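Local coordinates for flavoprotein 390 (Photobacterium phosphoreum, PDB 1FVP), which binds flavin mononucleotide carrying a covalently attached myristate and forms a homodimer related to bacterial luciferase, any monooxygenase activity of its own remaining uncertain, at residues 74-79 / 90-95; 84-89 / 108-113; 125-130 / 194-199. All coordinates share one frame; numbering follows the deposited sequence.

Interaction 1 of 3, residues 74-79 / 90-95. With FMA (6-(3-tetradecanoic acid) flavine mononucleotide), chain C.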
loop_
_atom_site.group_PDB
_atom_site.type_symbol
_atom_site.label_atom_id
_atom_site.label_comp_id
_atom_site.label_asym_id
_atom_site.label_seq_id
_atom_site.Cartn_x
_atom_site.Cartn_y
_atom_site.Cartn_z
ATOM N N VAL A 74 -6.672 7.704 4.279
ATOM C CA VAL A 74 -8.007 7.120 4.121
ATOM C C VAL A 74 -8.707 7.857 2.958
ATOM O O VAL A 74 -8.771 9.080 2.891
ATOM C CB VAL A 74 -8.861 7.008 5.379
ATOM C CG1 VAL A 74 -8.146 7.299 6.686
ATOM C CG2 VAL A 74 -10.182 7.766 5.302
ATOM N N LEU A 75 -9.219 7.041 2.072
ATOM C CA LEU A 75 -9.947 7.377 0.845
ATOM C C LEU A 75 -11.190 8.178 1.250
ATOM O O LEU A 75 -11.891 7.739 2.176
ATOM C CB LEU A 75 -10.234 6.059 0.119
ATOM C CG LEU A 75 -10.376 6.016 -1.387
ATOM C CD1 LEU A 75 -9.019 5.779 -2.030
ATOM C CD2 LEU A 75 -11.342 4.907 -1.794
ATOM N N ALA A 76 -11.366 9.301 0.579
ATOM C CA ALA A 76 -12.524 10.164 0.865
ATOM C C ALA A 76 -13.633 9.750 -0.112
ATOM O O ALA A 76 -14.008 10.411 -1.084
ATOM C CB ALA A 76 -12.183 11.617 0.864
ATOM N N THR A 77 -14.133 8.584 0.234
ATOM C CA THR A 77 -15.155 7.781 -0.373
ATOM C C THR A 77 -16.579 8.242 -0.172
ATOM O O THR A 77 -17.458 7.902 -0.991
ATOM C CB THR A 77 -15.035 6.316 0.240
ATOM O OG1 THR A 77 -13.699 6.346 0.838
ATOM C CG2 THR A 77 -15.197 5.197 -0.785
ATOM N N SER A 78 -16.779 8.975 0.908
ATOM C CA SER A 78 -18.125 9.496 1.229
ATOM C C SER A 78 -18.021 10.657 2.211
ATOM O O SER A 78 -16.937 11.198 2.421
ATOM C CB SER A 78 -19.017 8.401 1.776
ATOM O OG SER A 78 -18.345 7.752 2.855
ATOM N N GLU A 79 -19.188 10.977 2.748
ATOM C CA GLU A 79 -19.314 12.082 3.712
ATOM C C GLU A 79 -19.130 11.548 5.127
ATOM O O GLU A 79 -18.740 12.314 6.022
ATOM C CB GLU A 79 -20.644 12.809 3.603
ATOM C CG GLU A 79 -20.791 13.985 2.638
ATOM C CD GLU A 79 -22.181 14.228 2.121
ATOM O OE1 GLU A 79 -23.055 13.368 2.135
ATOM O OE2 GLU A 79 -22.375 15.381 1.670
ATOM N N LEU A 90 -6.508 12.027 10.088
ATOM C CA LEU A 90 -5.929 11.366 8.912
ATOM C C LEU A 90 -6.155 12.131 7.602
ATOM O O LEU A 90 -7.238 12.694 7.348
ATOM C CB LEU A 90 -6.598 9.972 8.819
ATOM C CG LEU A 90 -6.755 9.175 10.100
ATOM C CD1 LEU A 90 -7.972 8.266 10.014
ATOM C CD2 LEU A 90 -5.502 8.330 10.309
ATOM N N PRO A 91 -5.155 12.123 6.748
ATOM C CA PRO A 91 -5.241 12.771 5.438
ATOM C C PRO A 91 -6.081 11.841 4.559
ATOM O O PRO A 91 -6.153 10.625 4.824
ATOM C CB PRO A 91 -3.818 12.922 4.947
ATOM C CG PRO A 91 -2.946 12.385 6.040
ATOM C CD PRO A 91 -3.842 11.496 6.895
ATOM N N LEU A 92 -6.678 12.454 3.563
ATOM C CA LEU A 92 -7.523 11.793 2.579
ATOM C C LEU A 92 -6.779 11.560 1.248
ATOM O O LEU A 92 -5.821 12.272 0.891
ATOM C CB LEU A 92 -8.735 12.678 2.301
ATOM C CG LEU A 92 -9.601 13.304 3.342
ATOM C CD1 LEU A 92 -10.570 14.264 2.645
ATOM C CD2 LEU A 92 -10.425 12.220 4.018
ATOM N N VAL A 93 -7.305 10.579 0.538
ATOM C CA VAL A 93 -6.755 10.255 -0.814
ATOM C C VAL A 93 -7.987 10.385 -1.724
ATOM O O VAL A 93 -8.906 9.566 -1.696
ATOM C CB VAL A 93 -5.941 8.972 -0.799
ATOM C CG1 VAL A 93 -6.784 7.701 -0.667
ATOM C CG2 VAL A 93 -4.982 8.892 -1.978
ATOM N N PHE A 94 -7.992 11.483 -2.457
ATOM C CA PHE A 94 -9.080 11.872 -3.365
ATOM C C PHE A 94 -9.256 10.904 -4.502
ATOM O O PHE A 94 -8.238 10.528 -5.091
ATOM C CB PHE A 94 -8.942 13.354 -3.757
ATOM C CG PHE A 94 -9.368 14.212 -2.579
ATOM C CD1 PHE A 94 -10.730 14.283 -2.254
ATOM C CD2 PHE A 94 -8.448 14.872 -1.787
ATOM C CE1 PHE A 94 -11.181 15.039 -1.192
ATOM C CE2 PHE A 94 -8.875 15.631 -0.691
ATOM C CZ PHE A 94 -10.234 15.707 -0.402
ATOM N N LYS A 95 -10.503 10.515 -4.760
ATOM C CA LYS A 95 -10.734 9.570 -5.861
ATOM C C LYS A 95 -10.470 10.228 -7.219
ATOM O O LYS A 95 -10.466 11.437 -7.459
ATOM C CB LYS A 95 -12.047 8.831 -5.870
ATOM C CG LYS A 95 -12.078 7.731 -4.798
ATOM C CD LYS A 95 -12.968 6.606 -5.242
ATOM C CE LYS A 95 -14.393 7.000 -5.519
ATOM N NZ LYS A 95 -15.309 5.888 -5.114
HETATM N N1 FMA C . -17.903 1.748 9.345
HETATM C C2 FMA C . -18.650 0.913 10.081
HETATM O O2 FMA C . -19.655 0.353 9.834
HETATM N N3 FMA C . -18.224 0.591 11.439
HETATM C C4 FMA C . -17.098 1.132 11.927
HETATM O O4 FMA C . -16.734 0.890 13.045
HETATM C C4A FMA C . -16.325 2.014 11.125
HETATM N N5 FMA C . -15.227 2.555 11.571
HETATM C C5A FMA C . -14.426 3.377 10.889
HETATM C C6 FMA C . -13.285 3.939 11.443
HETATM C C7 FMA C . -12.499 4.747 10.666
HETATM C C7M FMA C . -11.188 5.412 11.194
HETATM C C8 FMA C . -12.859 5.049 9.302
HETATM C C8M FMA C . -12.036 5.944 8.437
HETATM C C9 FMA C . -14.008 4.499 8.781
HETATM C C9A FMA C . -14.827 3.689 9.520
HETATM N N10 FMA C . -16.004 3.088 9.050
HETATM C C10 FMA C . -16.805 2.278 9.744
HETATM C C1B FMA C . -16.469 3.496 7.707
HETATM C C2B FMA C . -16.751 2.799 6.384
HETATM O O2B FMA C . -16.185 3.693 5.427
HETATM C C3B FMA C . -18.265 2.765 6.196
HETATM O "O3'" FMA C . -18.817 1.832 7.044
HETATM C C4B FMA C . -18.665 2.463 4.751
HETATM O "O4'" FMA C . -18.044 3.498 3.909
HETATM C C5B FMA C . -20.199 2.453 4.607
HETATM O "O5'" FMA C . -20.603 3.941 4.526
HETATM P P FMA C . -20.831 4.782 3.205
HETATM O O1P FMA C . -19.504 5.619 3.201
HETATM O O2P FMA C . -20.850 3.810 2.129
HETATM O O3P FMA C . -22.036 5.444 3.296
HETATM C "C1'" FMA C . -14.422 4.886 14.567
HETATM O "O1'" FMA C . -15.574 5.468 14.717
HETATM O "O2'" FMA C . -13.690 4.866 15.560
HETATM C "C2'" FMA C . -14.351 3.815 13.529
HETATM C "C3'" FMA C . -12.973 3.610 12.859
HETATM C "C4'" FMA C . -12.465 2.234 13.098
HETATM C "C5'" FMA C . -10.987 1.981 12.846
HETATM C "C6'" FMA C . -10.775 0.491 12.771
HETATM C "C7'" FMA C . -9.295 0.139 12.824
HETATM C "C8'" FMA C . -9.028 -1.292 12.555
HETATM C "C9'" FMA C . -7.579 -1.769 12.656
HETATM C C11 FMA C . -6.730 -1.052 11.622
HETATM C C12 FMA C . -6.033 0.188 12.091
HETATM C C13 FMA C . -5.638 1.192 11.060
HETATM C C14 FMA C . -4.329 0.872 10.371
HETATM C C15 FMA C . -3.465 2.087 10.146
#
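Val74 meets Leu90 side chain to side chain, CG1 lying 3.5 Å from Leu90 CD1 with the two side chains crossing at about a right angle. Its backbone is tied to the same segment at both ends. Val74 N donates to Pro91 O (3.0 Å, 154°), and Val93 N donates to Val74 O (3.2 Å). A weak third bond, Ala76 N to Val93 O at 3.4 Å, completes the short parallel ladder of a beta-alpha-beta unit whose crossover is helix 80-87. The methyl of Ala76 fits against the fork of Leu92, 3.6 Å from CD1 and 3.7 Å from CD2. On the opposite face Leu75 CD1 packs on Val93 CG1, and the aliphatic part of Lys95 crosses Leu75 at about a right angle. Beyond the strand, Ser78 OG donates a hydrogen bond to O1P of the modified flavin and accepts one from Thr81 N in the first turn of helix 80-87. The apolar, backbone-bonded contact therefore holds the strand end from which a phosphate-binding serine is presented, and the partial positive charge of the helix start probably helps to stabilise the phosphate.

Interaction 2 of 3, residues 84-89 / 108-113. With FMA (6-(3-tetradecanoic acid) flavine mononucleotide), chain C.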
loop_
_atom_site.group_PDB
_atom_site.type_symbol
_atom_site.label_atom_id
_atom_site.label_comp_id
_atom_site.label_asym_id
_atom_site.label_seq_id
_atom_site.Cartn_x
_atom_site.Cartn_y
_atom_site.Cartn_z
ATOM N N ILE A 84 -15.433 10.860 9.745
ATOM C CA ILE A 84 -14.680 9.989 10.630
ATOM C C ILE A 84 -13.175 10.236 10.562
ATOM O O ILE A 84 -12.489 10.185 11.601
ATOM C CB ILE A 84 -14.977 8.471 10.350
ATOM C CG1 ILE A 84 -16.485 8.223 10.529
ATOM C CG2 ILE A 84 -14.121 7.561 11.255
ATOM C CD1 ILE A 84 -16.952 6.799 10.122
ATOM N N ALA A 85 -12.677 10.443 9.372
ATOM C CA ALA A 85 -11.233 10.665 9.170
ATOM C C ALA A 85 -10.747 11.940 9.857
ATOM O O ALA A 85 -9.552 12.020 10.230
ATOM C CB ALA A 85 -10.945 10.623 7.670
ATOM N N ALA A 86 -11.658 12.902 9.995
ATOM C CA ALA A 86 -11.346 14.198 10.619
ATOM C C ALA A 86 -11.020 13.953 12.094
ATOM O O ALA A 86 -10.059 14.471 12.677
ATOM C CB ALA A 86 -12.506 15.160 10.497
ATOM N N LYS A 87 -11.900 13.122 12.631
ATOM C CA LYS A 87 -11.823 12.681 14.030
ATOM C C LYS A 87 -10.380 12.358 14.386
ATOM O O LYS A 87 -9.829 13.025 15.293
ATOM C CB LYS A 87 -12.754 11.509 14.241
ATOM C CG LYS A 87 -13.057 11.221 15.701
ATOM C CD LYS A 87 -14.370 10.446 15.813
ATOM C CE LYS A 87 -14.729 10.249 17.288
ATOM N NZ LYS A 87 -15.422 8.937 17.424
ATOM N N TYR A 88 -9.752 11.407 13.693
ATOM C CA TYR A 88 -8.350 11.098 14.023
ATOM C C TYR A 88 -7.326 11.914 13.247
ATOM O O TYR A 88 -6.120 11.558 13.330
ATOM C CB TYR A 88 -8.047 9.608 13.901
ATOM C CG TYR A 88 -9.024 8.718 14.617
ATOM C CD1 TYR A 88 -8.786 8.368 15.944
ATOM C CD2 TYR A 88 -10.167 8.226 13.996
ATOM C CE1 TYR A 88 -9.666 7.545 16.653
ATOM C CE2 TYR A 88 -11.056 7.396 14.677
ATOM C CZ TYR A 88 -10.796 7.063 16.002
ATOM O OH TYR A 88 -11.624 6.260 16.730
ATOM N N ALA A 89 -7.732 12.943 12.528
ATOM C CA ALA A 89 -6.834 13.804 11.761
ATOM C C ALA A 89 -6.152 13.210 10.539
ATOM O O ALA A 89 -5.262 13.892 9.966
ATOM C CB ALA A 89 -5.770 14.392 12.710
ATOM N N SER A 108 -14.468 19.456 1.912
ATOM C CA SER A 108 -15.250 20.482 2.619
ATOM C C SER A 108 -15.744 19.922 3.929
ATOM O O SER A 108 -15.523 20.590 4.957
ATOM C CB SER A 108 -16.254 21.197 1.756
ATOM O OG SER A 108 -15.549 22.326 1.211
ATOM N N PHE A 109 -16.343 18.748 3.873
ATOM C CA PHE A 109 -16.798 18.200 5.177
ATOM C C PHE A 109 -15.499 18.120 6.011
ATOM O O PHE A 109 -15.512 18.510 7.191
ATOM C CB PHE A 109 -17.512 16.908 5.117
ATOM C CG PHE A 109 -18.971 16.725 5.018
ATOM C CD1 PHE A 109 -19.736 17.448 4.113
ATOM C CD2 PHE A 109 -19.591 15.737 5.799
ATOM C CE1 PHE A 109 -21.103 17.227 4.005
ATOM C CE2 PHE A 109 -20.964 15.502 5.708
ATOM C CZ PHE A 109 -21.733 16.265 4.806
ATOM N N TYR A 110 -14.445 17.663 5.355
ATOM C CA TYR A 110 -13.163 17.510 6.069
ATOM C C TYR A 110 -12.613 18.807 6.633
ATOM O O TYR A 110 -11.541 18.842 7.273
ATOM C CB TYR A 110 -12.106 16.733 5.297
ATOM C CG TYR A 110 -10.871 16.325 6.070
ATOM C CD1 TYR A 110 -9.775 17.185 6.186
ATOM C CD2 TYR A 110 -10.778 15.061 6.644
ATOM C CE1 TYR A 110 -8.648 16.824 6.896
ATOM C CE2 TYR A 110 -9.632 14.676 7.330
ATOM C CZ TYR A 110 -8.568 15.557 7.458
ATOM O OH TYR A 110 -7.450 15.150 8.132
ATOM N N ASN A 111 -13.315 19.909 6.459
ATOM C CA ASN A 111 -12.735 21.145 7.076
ATOM C C ASN A 111 -13.695 21.481 8.205
ATOM O O ASN A 111 -13.296 22.030 9.229
ATOM C CB ASN A 111 -12.429 22.128 5.974
ATOM C CG ASN A 111 -11.082 21.753 5.362
ATOM O OD1 ASN A 111 -10.505 20.762 5.834
ATOM N ND2 ASN A 111 -10.690 22.554 4.385
ATOM N N ALA A 112 -14.906 21.052 7.901
ATOM C CA ALA A 112 -16.078 21.216 8.745
ATOM C C ALA A 112 -16.042 20.216 9.904
ATOM O O ALA A 112 -16.410 20.613 11.033
ATOM C CB ALA A 112 -17.344 21.089 7.914
ATOM N N SER A 113 -15.619 19.002 9.589
ATOM C CA SER A 113 -15.538 17.967 10.633
ATOM C C SER A 113 -14.346 18.347 11.503
ATOM O O SER A 113 -14.501 18.496 12.728
ATOM C CB SER A 113 -15.474 16.558 10.121
ATOM O OG SER A 113 -16.750 16.091 9.740
HETATM N N1 FMA C . -17.903 1.748 9.345
HETATM C C2 FMA C . -18.650 0.913 10.081
HETATM O O2 FMA C . -19.655 0.353 9.834
HETATM N N3 FMA C . -18.224 0.591 11.439
HETATM C C4 FMA C . -17.098 1.132 11.927
HETATM O O4 FMA C . -16.734 0.890 13.045
HETATM C C4A FMA C . -16.325 2.014 11.125
HETATM N N5 FMA C . -15.227 2.555 11.571
HETATM C C5A FMA C . -14.426 3.377 10.889
HETATM C C6 FMA C . -13.285 3.939 11.443
HETATM C C7 FMA C . -12.499 4.747 10.666
HETATM C C7M FMA C . -11.188 5.412 11.194
HETATM C C8 FMA C . -12.859 5.049 9.302
HETATM C C8M FMA C . -12.036 5.944 8.437
HETATM C C9 FMA C . -14.008 4.499 8.781
HETATM C C9A FMA C . -14.827 3.689 9.520
HETATM N N10 FMA C . -16.004 3.088 9.050
HETATM C C10 FMA C . -16.805 2.278 9.744
HETATM C C1B FMA C . -16.469 3.496 7.707
HETATM C C2B FMA C . -16.751 2.799 6.384
HETATM O O2B FMA C . -16.185 3.693 5.427
HETATM C C3B FMA C . -18.265 2.765 6.196
HETATM O "O3'" FMA C . -18.817 1.832 7.044
HETATM C C4B FMA C . -18.665 2.463 4.751
HETATM O "O4'" FMA C . -18.044 3.498 3.909
HETATM C C5B FMA C . -20.199 2.453 4.607
HETATM O "O5'" FMA C . -20.603 3.941 4.526
HETATM P P FMA C . -20.831 4.782 3.205
HETATM O O1P FMA C . -19.504 5.619 3.201
HETATM O O2P FMA C . -20.850 3.810 2.129
HETATM O O3P FMA C . -22.036 5.444 3.296
HETATM C "C1'" FMA C . -14.422 4.886 14.567
HETATM O "O1'" FMA C . -15.574 5.468 14.717
HETATM O "O2'" FMA C . -13.690 4.866 15.560
HETATM C "C2'" FMA C . -14.351 3.815 13.529
HETATM C "C3'" FMA C . -12.973 3.610 12.859
HETATM C "C4'" FMA C . -12.465 2.234 13.098
HETATM C "C5'" FMA C . -10.987 1.981 12.846
HETATM C "C6'" FMA C . -10.775 0.491 12.771
HETATM C "C7'" FMA C . -9.295 0.139 12.824
HETATM C "C8'" FMA C . -9.028 -1.292 12.555
HETATM C "C9'" FMA C . -7.579 -1.769 12.656
HETATM C C11 FMA C . -6.730 -1.052 11.622
HETATM C C12 FMA C . -6.033 0.188 12.091
HETATM C C13 FMA C . -5.638 1.192 11.060
HETATM C C14 FMA C . -4.329 0.872 10.371
HETATM C C15 FMA C . -3.465 2.087 10.146
#
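Tyr88 OH donates a hydrogen bond to the myristate carboxylate oxygen O2' of the modified flavin (2.8 Å), which sits at the edge of the phenol ring in its plane. On the side of the 84-89 segment turned to helix 100-116, Ala85 and Ala86 receive the ring of Tyr110. The Tyr110 side chain extends with CG opposite the backbone N (chi1 -169°), which carries the ring across to helix 80-87. There CE2 approaches Ala86 CA obliquely at 3.7 Å, and the methyl of Ala85 is also close to CE2, at 4.3 Å. Tyr110 OH lies beside the carbonyl of Ala89 and that of Leu90, just past the segment: Ala89 O stands 3.1 Å away near the ring plane, at an angle too poor for a hydrogen bond, and the hydroxyl has a weak hydrogen bond with Leu90 O. The chain reaches this spot through a turn that follows helix 80-87, in which Tyr88 is the first residue to leave helical geometry and Ala89 takes a positive phi of 69° while its N still bonds to Ala86 O. One turn along helix 100-116, Ser113 faces Ala86 directly. Their CB atoms meet, and the backbones come within 5.6 Å from Ala86 CA to Ser113 CA, a close approach that the small side chains permit. Ser113 OG turns to Asp83 OD2 of helix 80-87, a hydrogen bond that adds a polar link between the two helices. Away from helix 100-116, Ile84 lies over the face of the dimethylbenzene ring, with CG2 3.3 Å from C7 and CD1 3.8 Å from C9A. The neutral hydroxyl of Tyr88 would thus probably help to hold the fatty-acid carboxylate while Ile84 gives the flavin ring an apolar cover.

Interaction 3 of 3, residues 125-130 / 194-199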
loop_
_atom_site.group_PDB
_atom_site.type_symbol
_atom_site.label_atom_id
_atom_site.label_comp_id
_atom_site.label_asym_id
_atom_site.label_seq_id
_atom_site.Cartn_x
_atom_site.Cartn_y
_atom_site.Cartn_z
ATOM N N ARG A 125 -2.050 17.118 4.629
ATOM C CA ARG A 125 -2.020 17.200 3.181
ATOM C C ARG A 125 -2.687 15.996 2.509
ATOM O O ARG A 125 -2.239 14.851 2.654
ATOM C CB ARG A 125 -0.588 17.218 2.679
ATOM C CG ARG A 125 0.393 18.196 3.293
ATOM C CD ARG A 125 1.466 18.487 2.253
ATOM N NE ARG A 125 0.775 18.835 1.014
ATOM C CZ ARG A 125 1.303 19.398 -0.051
ATOM N NH1 ARG A 125 2.596 19.684 -0.086
ATOM N NH2 ARG A 125 0.521 19.720 -1.081
ATOM N N HIS A 126 -3.718 16.293 1.756
ATOM C CA HIS A 126 -4.487 15.249 1.039
ATOM C C HIS A 126 -3.680 14.678 -0.104
ATOM O O HIS A 126 -2.583 15.217 -0.354
ATOM C CB HIS A 126 -5.833 15.839 0.544
ATOM C CG HIS A 126 -6.523 16.467 1.726
ATOM N ND1 HIS A 126 -6.676 15.808 2.926
ATOM C CD2 HIS A 126 -7.075 17.695 1.886
ATOM C CE1 HIS A 126 -7.307 16.617 3.763
ATOM N NE2 HIS A 126 -7.567 17.763 3.166
ATOM N N GLN A 127 -4.159 13.641 -0.761
ATOM C CA GLN A 127 -3.431 13.042 -1.906
ATOM C C GLN A 127 -4.463 12.977 -3.050
ATOM O O GLN A 127 -5.551 12.414 -2.846
ATOM C CB GLN A 127 -2.831 11.676 -1.701
ATOM C CG GLN A 127 -1.569 11.578 -0.902
ATOM C CD GLN A 127 -0.307 11.623 -1.701
ATOM O OE1 GLN A 127 0.767 11.527 -1.138
ATOM N NE2 GLN A 127 -0.368 11.759 -3.016
ATOM N N LEU A 128 -4.028 13.557 -4.149
ATOM C CA LEU A 128 -4.869 13.653 -5.363
ATOM C C LEU A 128 -4.469 12.606 -6.390
ATOM O O LEU A 128 -3.272 12.553 -6.724
ATOM C CB LEU A 128 -4.745 15.120 -5.776
ATOM C CG LEU A 128 -5.716 15.724 -6.761
ATOM C CD1 LEU A 128 -7.161 15.505 -6.347
ATOM C CD2 LEU A 128 -5.400 17.218 -6.891
ATOM N N MET A 129 -5.460 11.828 -6.814
ATOM C CA MET A 129 -5.280 10.757 -7.780
ATOM C C MET A 129 -5.877 11.101 -9.166
ATOM O O MET A 129 -7.111 11.020 -9.348
ATOM C CB MET A 129 -5.866 9.417 -7.385
ATOM C CG MET A 129 -5.695 8.977 -5.986
ATOM S SD MET A 129 -6.085 7.184 -5.875
ATOM C CE MET A 129 -7.734 7.181 -6.580
ATOM N N LEU A 130 -4.975 11.368 -10.086
ATOM C CA LEU A 130 -5.216 11.701 -11.470
ATOM C C LEU A 130 -4.587 10.695 -12.462
ATOM O O LEU A 130 -3.496 10.145 -12.322
ATOM C CB LEU A 130 -4.595 13.072 -11.751
ATOM C CG LEU A 130 -4.782 14.237 -10.839
ATOM C CD1 LEU A 130 -3.599 15.186 -10.934
ATOM C CD2 LEU A 130 -6.076 14.945 -11.238
ATOM N N THR A 194 -3.628 22.146 -0.985
ATOM C CA THR A 194 -3.303 21.180 0.067
ATOM C C THR A 194 -3.173 19.738 -0.396
ATOM O O THR A 194 -3.456 18.810 0.442
ATOM C CB THR A 194 -4.369 21.268 1.241
ATOM O OG1 THR A 194 -5.624 20.646 0.815
ATOM C CG2 THR A 194 -4.585 22.714 1.700
ATOM N N VAL A 195 -2.760 19.502 -1.648
ATOM C CA VAL A 195 -2.674 18.088 -2.067
ATOM C C VAL A 195 -1.342 17.799 -2.747
ATOM O O VAL A 195 -0.730 18.740 -3.241
ATOM C CB VAL A 195 -3.829 17.769 -3.026
ATOM C CG1 VAL A 195 -5.193 17.718 -2.391
ATOM C CG2 VAL A 195 -3.751 18.747 -4.192
ATOM N N ASP A 196 -1.027 16.539 -2.726
ATOM C CA ASP A 196 0.094 15.793 -3.270
ATOM C C ASP A 196 -0.548 14.852 -4.302
ATOM O O ASP A 196 -1.728 14.503 -4.076
ATOM C CB ASP A 196 0.871 15.079 -2.183
ATOM C CG ASP A 196 2.121 15.867 -1.818
ATOM O OD1 ASP A 196 2.187 17.076 -2.114
ATOM O OD2 ASP A 196 3.019 15.220 -1.228
ATOM N N PHE A 197 0.182 14.492 -5.354
ATOM C CA PHE A 197 -0.422 13.665 -6.410
ATOM C C PHE A 197 0.163 12.292 -6.707
ATOM O O PHE A 197 1.341 11.968 -6.753
ATOM C CB PHE A 197 -0.535 14.450 -7.714
ATOM C CG PHE A 197 -0.583 15.929 -7.602
ATOM C CD1 PHE A 197 0.601 16.642 -7.430
ATOM C CD2 PHE A 197 -1.801 16.605 -7.663
ATOM C CE1 PHE A 197 0.581 18.036 -7.317
ATOM C CE2 PHE A 197 -1.851 18.001 -7.552
ATOM C CZ PHE A 197 -0.639 18.696 -7.380
ATOM N N LEU A 198 -0.805 11.431 -6.941
ATOM C CA LEU A 198 -0.642 10.029 -7.306
ATOM C C LEU A 198 -1.260 10.087 -8.716
ATOM O O LEU A 198 -2.511 10.148 -8.725
ATOM C CB LEU A 198 -1.436 9.190 -6.328
ATOM C CG LEU A 198 -0.879 8.882 -4.967
ATOM C CD1 LEU A 198 -1.471 7.571 -4.439
ATOM C CD2 LEU A 198 0.643 8.768 -5.073
ATOM N N LEU A 199 -0.423 10.121 -9.722
ATOM C CA LEU A 199 -0.887 10.260 -11.099
ATOM C C LEU A 199 -0.576 9.072 -11.975
ATOM O O LEU A 199 0.609 8.818 -12.231
ATOM C CB LEU A 199 -0.288 11.599 -11.590
ATOM C CG LEU A 199 1.028 12.078 -11.018
ATOM C CD1 LEU A 199 2.145 11.056 -11.183
ATOM C CD2 LEU A 199 1.463 13.362 -11.709
HETATM O O HOH W 1 1.883 13.812 0.434
#
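A bend at chi3 (50°) folds the Arg125 side chain back across the neighbouring strand, and Gln127 is likewise bent at chi2 (-93°), which brings its amide over Asp196 CB. Asp196 OD1 consequently lies over one face of the Arg125 guanidinium, 3.3 Å from NH2; the salt bridge rests on charge alone, since no N-H points at the oxygen. The other carboxylate oxygen, OD2, accepts from a water that also donates to Gln127 OE1 at 3.0 Å, and receives a weak bond from Asn5 N. Between the backbones runs a regular parallel ladder: His126 N donates to Thr194 O (2.9 Å), Asp196 N to His126 O, Leu128 N to Asp196 O, Leu198 N to Leu128 O (2.7 Å) and Leu130 N to Leu198 O. These are adjoining strands of a curled sheet, consistent with the beta/alpha barrel architecture of the bacterial luciferase family. Gln127, Met129, Asp196 and Leu198 occupy one face, where Leu198 packs on strands 42-48 and 65-68. On the other, Leu128 CD2 lies both 3.5 Å from Val195 CG2 and 3.7 Å from Phe197 CE2, at the edge of the ring. Leu130 CD1 approaches that ring obliquely, 4.0 Å from Phe197 CD2, its side chain running alongside and pointing the same way.

Interactions 1 and 2 have centres about 10 Å apart. Helix 80-87, which connects the two strands of interaction 1, carries one side of interaction 2, and both contacts touch one bound flavin: the first supplies a hydrogen-bond donor to its phosphate, the second a partner for its fatty-acid carboxylate and a cover for its ring. Interaction 3 continues the sheet of interaction 1, about 11 Å away between centres. Strands 92-94 and 126-134 are joined there by probable hydrogen bonds, Phe94 N to Gln127 O (2.6 Å) and Gln127 N to Leu92 O (2.7 Å). Although the centres of interactions 2 and 3 are about 17 Å apart, Tyr110 CE1 packs 3.4 Å from His126 CE1. Leu199 of interaction 3 lines a different flavin pocket.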